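Carbohydrate binding family 6 (Clostridium thermocellum, PDB 5A8C) releases terminal alpha-L-arabinofuranosyl residues from arabinosides by hydrolysis, as a five-bladed beta-propeller enzyme of glycoside hydrolase family 43. Local coordinates at residues I237-S242 with D311-Q316. Sequence-based numbering, arbitrary orientation. Where two conformers were deposited one is given.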
loop_
_atom_site.group_PDB
_atom_site.type_symbol
_atom_site.label_atom_id
_atom_site.label_comp_id
_atom_site.label_asym_id
_atom_site.label_seq_id
_atom_site.Cartn_x
_atom_site.Cartn_y
_atom_site.Cartn_z
ATOM N N ILE A 237 8.783 -5.491 7.053
ATOM C CA ILE A 237 8.403 -5.722 5.664
ATOM C C ILE A 237 9.265 -6.876 5.162
ATOM O O ILE A 237 10.499 -6.765 5.134
ATOM C CB ILE A 237 8.569 -4.482 4.786
ATOM C CG1 ILE A 237 7.875 -3.264 5.356
ATOM C CG2 ILE A 237 8.103 -4.808 3.365
ATOM C CD1 ILE A 237 6.385 -3.431 5.685
ATOM N N GLU A 238 8.604 -7.974 4.833
ATOM C CA GLU A 238 9.266 -9.209 4.423
ATOM C C GLU A 238 8.761 -9.603 3.059
ATOM O O GLU A 238 7.870 -8.964 2.498
ATOM C CB GLU A 238 9.077 -10.287 5.477
ATOM C CG GLU A 238 9.398 -9.739 6.878
ATOM C CD GLU A 238 9.553 -10.751 7.990
ATOM O OE1 GLU A 238 10.050 -11.873 7.731
ATOM O OE2 GLU A 238 9.237 -10.426 9.131
ATOM N N TYR A 239 9.381 -10.634 2.442
ATOM C CA TYR A 239 8.998 -10.947 1.078
ATOM C C TYR A 239 9.341 -12.372 0.689
ATOM O O TYR A 239 10.161 -13.058 1.300
ATOM C CB TYR A 239 9.609 -9.954 0.063
ATOM C CG TYR A 239 11.070 -10.187 -0.274
ATOM C CD1 TYR A 239 12.064 -10.037 0.705
ATOM C CD2 TYR A 239 11.471 -10.559 -1.531
ATOM C CE1 TYR A 239 13.385 -10.265 0.413
ATOM C CE2 TYR A 239 12.805 -10.792 -1.845
ATOM C CZ TYR A 239 13.759 -10.603 -0.863
ATOM O OH TYR A 239 15.070 -10.889 -1.184
ATOM N N MET A 240 8.675 -12.744 -0.409
ATOM C CA MET A 240 8.851 -14.012 -1.102
ATOM C C MET A 240 9.056 -13.762 -2.579
ATOM O O MET A 240 8.607 -12.729 -3.097
ATOM C CB MET A 240 7.633 -14.909 -0.939
ATOM C CG MET A 240 7.101 -15.076 0.463
ATOM S SD MET A 240 5.781 -16.298 0.601
ATOM C CE MET A 240 4.516 -15.640 -0.349
ATOM N N MET A 241 9.644 -14.718 -3.286
ATOM C CA MET A 241 9.831 -14.643 -4.728
ATOM C C MET A 241 9.275 -15.879 -5.397
ATOM O O MET A 241 9.310 -16.988 -4.821
ATOM C CB MET A 241 11.316 -14.524 -5.094
ATOM C CG MET A 241 11.908 -13.185 -4.715
ATOM S SD MET A 241 13.705 -13.096 -4.863
ATOM C CE MET A 241 13.868 -13.153 -6.624
ATOM N N SER A 242 8.850 -15.711 -6.660
ATOM C CA SER A 242 8.350 -16.830 -7.464
ATOM C C SER A 242 8.599 -16.566 -8.926
ATOM O O SER A 242 8.724 -15.411 -9.359
ATOM C CB SER A 242 6.856 -16.996 -7.258
ATOM O OG SER A 242 6.399 -18.131 -8.016
ATOM N N ASP A 311 21.624 -12.002 -7.471
ATOM C CA ASP A 311 20.731 -13.169 -7.628
ATOM C C ASP A 311 19.234 -12.763 -7.669
ATOM O O ASP A 311 18.348 -13.628 -7.682
ATOM C CB ASP A 311 20.987 -14.214 -6.529
ATOM C CG ASP A 311 20.606 -13.760 -5.137
ATOM O OD1 ASP A 311 20.140 -12.617 -4.984
ATOM O OD2 ASP A 311 20.858 -14.525 -4.173
ATOM N N GLY A 312 18.939 -11.459 -7.640
ATOM C CA GLY A 312 17.586 -10.966 -7.690
ATOM C C GLY A 312 16.928 -10.761 -6.355
ATOM O O GLY A 312 15.831 -10.198 -6.300
ATOM N N THR A 313 17.532 -11.257 -5.276
ATOM C CA THR A 313 17.022 -10.936 -3.957
ATOM C C THR A 313 17.210 -9.429 -3.732
ATOM O O THR A 313 17.955 -8.727 -4.434
ATOM C CB THR A 313 17.684 -11.765 -2.869
ATOM O OG1 THR A 313 19.091 -11.579 -2.874
ATOM C CG2 THR A 313 17.354 -13.245 -3.079
ATOM N N ILE A 314 16.463 -8.935 -2.750
ATOM C CA ILE A 314 16.466 -7.517 -2.380
ATOM C C ILE A 314 17.343 -7.320 -1.152
ATOM O O ILE A 314 17.168 -8.001 -0.137
ATOM C CB ILE A 314 15.028 -7.020 -2.134
ATOM C CG1 ILE A 314 14.228 -7.120 -3.418
ATOM C CG2 ILE A 314 15.058 -5.597 -1.589
ATOM C CD1 ILE A 314 12.752 -6.871 -3.248
ATOM N N LYS A 315 18.279 -6.371 -1.233
ATOM C CA LYS A 315 19.075 -6.021 -0.040
ATOM C C LYS A 315 18.205 -5.311 0.955
ATOM O O LYS A 315 17.351 -4.520 0.618
ATOM C CB LYS A 315 20.215 -5.053 -0.323
ATOM C CG LYS A 315 21.290 -5.631 -1.183
ATOM C CD LYS A 315 22.460 -4.662 -1.341
ATOM C CE LYS A 315 22.922 -4.516 -2.802
ATOM N NZ LYS A 315 23.745 -3.305 -3.157
ATOM N N GLN A 316 18.437 -5.603 2.210
ATOM C CA GLN A 316 17.677 -4.916 3.232
ATOM C C GLN A 316 17.909 -3.386 3.132
ATOM O O GLN A 316 19.038 -2.916 3.051
ATOM C CB GLN A 316 18.054 -5.420 4.609
ATOM C CG GLN A 316 17.192 -4.812 5.704
ATOM C CD GLN A 316 17.373 -5.538 6.962
ATOM O OE1 GLN A 316 17.386 -6.794 7.033
ATOM N NE2 GLN A 316 17.533 -4.773 7.992
#
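Tyr-239 reaches out from its strand and takes a backbone hydrogen bond on its hydroxyl: the amide N of Ile-314 donates to Tyr-239 OH over 2.9 Å. At 169° the N-H points almost straight at the oxygen. This hydrogen bond ties the loop 311-316 to a residue whose backbone pairs with strand 250-256. The remaining touches are van der Waals contacts. Thr-313 CB comes within 3.2 Å of Tyr-239 OH, its side chain lying about at right angles to that of the tyrosine. Ile-314 makes the apolar packing, setting CD1 over one face of the phenol ring, 4.1 Å above the plane and shifted toward the rim, while its CB lies 4.0 Å from Tyr-239 CZ. Two residues along the strand, Met-241 lays SD 4.1 Å from Thr-313 CG2, and the bend at chi3 (70°) turns CE to 3.6 Å from Gly-312 O.

Within the loop, Asp-311 OD1 accepts from Thr-313 N, making an Asx turn, and also from Thr-313 OG1 at 2.6 Å. That double grip braces the bend just ahead of Ile-314.

Strand 237-242 is an inner strand of a four-stranded antiparallel sheet, between 221-228 and 250-256, in this five-bladed propeller. The loop follows strand 300-306 and packs on the same sheet, where the hydroxyl of Tyr-223, on strand 221-228, hydrogen-bonds Gly-312 O, and its side chain touches both Met-241 and Ile-314.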